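Local coordinates for glutathione S-transferase (Bombyx mori, PDB 4E8H), which probably transfers glutathione to electrophilic substrates as a homodimer with a thioredoxin-like N-terminal domain, and binds glutathione, at residues B[187-190]-B[191-195]. Residues are numbered along the deposited sequence; the frame is centred on the assembly and turned at random.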
loop_
_atom_site.group_PDB
_atom_site.type_symbol
_atom_site.label_atom_id
_atom_site.label_comp_id
_atom_site.label_asym_id
_atom_site.label_seq_id
_atom_site.Cartn_x
_atom_site.Cartn_y
_atom_site.Cartn_z
ATOM N N LYS B 187 20.531 -14.816 0.111
ATOM C CA LYS B 187 20.609 -15.399 1.453
ATOM C C LYS B 187 19.279 -15.282 2.191
ATOM O O LYS B 187 18.851 -16.224 2.863
ATOM C CB LYS B 187 21.723 -14.737 2.272
ATOM C CG LYS B 187 23.131 -14.996 1.752
ATOM C CD LYS B 187 24.141 -14.074 2.418
ATOM C CE LYS B 187 25.438 -14.011 1.624
ATOM N NZ LYS B 187 26.377 -12.987 2.166
ATOM N N TRP B 188 18.637 -14.122 2.062
ATOM C CA TRP B 188 17.319 -13.883 2.646
ATOM C C TRP B 188 16.278 -14.851 2.096
ATOM O O TRP B 188 15.416 -15.322 2.837
ATOM C CB TRP B 188 16.876 -12.437 2.402
ATOM C CG TRP B 188 15.405 -12.198 2.618
ATOM C CD1 TRP B 188 14.795 -11.846 3.787
ATOM C CD2 TRP B 188 14.363 -12.290 1.635
ATOM N NE1 TRP B 188 13.441 -11.714 3.597
ATOM C CE2 TRP B 188 13.148 -11.980 2.285
ATOM C CE3 TRP B 188 14.338 -12.604 0.269
ATOM C CZ2 TRP B 188 11.919 -11.977 1.618
ATOM C CZ3 TRP B 188 13.114 -12.604 -0.395
ATOM C CH2 TRP B 188 11.922 -12.290 0.282
ATOM N N PHE B 189 16.354 -15.136 0.797
ATOM C CA PHE B 189 15.388 -16.022 0.145
ATOM C C PHE B 189 15.512 -17.458 0.662
ATOM O O PHE B 189 14.501 -18.111 0.932
ATOM C CB PHE B 189 15.526 -15.938 -1.385
ATOM C CG PHE B 189 14.539 -16.788 -2.155
ATOM C CD1 PHE B 189 13.169 -16.715 -1.907
ATOM C CD2 PHE B 189 14.990 -17.636 -3.164
ATOM C CE1 PHE B 189 12.265 -17.499 -2.637
ATOM C CE2 PHE B 189 14.098 -18.420 -3.900
ATOM C CZ PHE B 189 12.734 -18.353 -3.636
ATOM N N GLU B 190 16.746 -17.933 0.822
ATOM C CA GLU B 190 16.988 -19.271 1.370
ATOM C C GLU B 190 16.518 -19.346 2.819
ATOM O O GLU B 190 15.914 -20.335 3.234
ATOM C CB GLU B 190 18.467 -19.660 1.257
ATOM C CG GLU B 190 18.994 -19.769 -0.179
ATOM C CD GLU B 190 18.207 -20.749 -1.041
ATOM O OE1 GLU B 190 17.929 -21.875 -0.571
ATOM O OE2 GLU B 190 17.874 -20.395 -2.194
ATOM N N ARG B 191 16.782 -18.276 3.569
ATOM C CA ARG B 191 16.369 -18.147 4.964
ATOM C C ARG B 191 14.846 -18.201 5.136
ATOM O O ARG B 191 14.341 -18.921 5.997
ATOM C CB ARG B 191 16.920 -16.836 5.532
ATOM C CG ARG B 191 16.791 -16.668 7.040
ATOM C CD ARG B 191 17.438 -15.364 7.514
ATOM N NE ARG B 191 18.862 -15.292 7.177
ATOM C CZ ARG B 191 19.404 -14.409 6.340
ATOM N NH1 ARG B 191 18.655 -13.490 5.741
ATOM N NH2 ARG B 191 20.709 -14.438 6.107
ATOM N N THR B 192 14.128 -17.441 4.308
ATOM C CA THR B 192 12.675 -17.287 4.431
ATOM C C THR B 192 11.926 -18.542 3.969
ATOM O O THR B 192 10.926 -18.930 4.581
ATOM C CB THR B 192 12.184 -16.014 3.695
ATOM O OG1 THR B 192 12.909 -14.876 4.181
ATOM C CG2 THR B 192 10.690 -15.781 3.907
ATOM N N LYS B 193 12.419 -19.172 2.902
ATOM C CA LYS B 193 11.922 -20.482 2.474
ATOM C C LYS B 193 11.968 -21.488 3.624
ATOM O O LYS B 193 10.963 -22.136 3.921
ATOM C CB LYS B 193 12.719 -21.015 1.279
ATOM C CG LYS B 193 12.332 -20.401 -0.061
ATOM C CD LYS B 193 12.978 -21.138 -1.231
ATOM C CE LYS B 193 14.458 -20.794 -1.368
ATOM N NZ LYS B 193 15.100 -21.520 -2.502
ATOM N N LYS B 194 13.126 -21.594 4.277
ATOM C CA LYS B 194 13.304 -22.494 5.420
ATOM C C LYS B 194 12.323 -22.187 6.550
ATOM O O LYS B 194 11.791 -23.103 7.185
ATOM C CB LYS B 194 14.745 -22.446 5.940
ATOM C CG LYS B 194 15.760 -23.118 5.026
ATOM C CD LYS B 194 17.151 -23.112 5.645
ATOM C CE LYS B 194 18.163 -23.832 4.761
ATOM N NZ LYS B 194 18.516 -23.050 3.539
ATOM N N MET B 195 12.085 -20.898 6.789
ATOM C CA MET B 195 11.107 -20.454 7.779
ATOM C C MET B 195 9.685 -20.880 7.419
ATOM O O MET B 195 8.881 -21.185 8.302
ATOM C CB MET B 195 11.159 -18.930 7.938
ATOM C CG MET B 195 12.404 -18.408 8.641
ATOM S SD MET B 195 12.541 -18.967 10.352
ATOM C CE MET B 195 11.258 -17.998 11.141
HETATM O O HOH W 1 16.027 -22.772 1.614
#
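Lys193 lays its aliphatic chain over one face of the Phe189 ring, one helical turn back, its CE standing 3.7 Å from the ring centroid and only 18° off the ring normal in a CH-pi contact. The bend at chi3 (-76°) swings CE over the ring and, with the last torsion extended, carries NZ on to Glu190, whose side chain runs beside that of Lys193 and points the same way. The salt bridge between Lys193 NZ and Glu190 OE2 measures 3.0 Å, with the nitrogen coming from above the carboxylate plane. Lysine suits this place because its methylenes can cover an aromatic ring while its charged end reaches the exposed acid. The other carboxylate oxygen, OE1, is linked through a water to Lys194 NZ; the same water also donates to the carbonyl O of Glu190.

These residues belong to helix 183-196 of the all-helical C-terminal domain of the glutathione transferase fold, away from the glutathione pocket. Trp188 and Phe189 are buried, and the two broad aromatic side chains pack on Val166 and Ile169 of helix 160-174; the indole can also offer its N-H, and Trp188 NE1 is hydrogen-bonded to Asp162 OD1.

On the buried side, Thr192 sets OG1 above one face of the Trp188 indole. The threonine hydroxyl donates instead to Trp188 O at 2.9 Å, and Thr192 N reaches the same oxygen from the opposite face of the carbonyl plane. With chi1 at -55°, OG1 is directed back toward that carbonyl, which lets a polar residue sit in a buried position. Arg191 folds its guanidinium back along the helix, one face over Lys187 O, and NH1 forms a weak hydrogen bond to Pro151 O; arginine's long chain, bent at chi3, can reach both helix backbone and loop carbonyl.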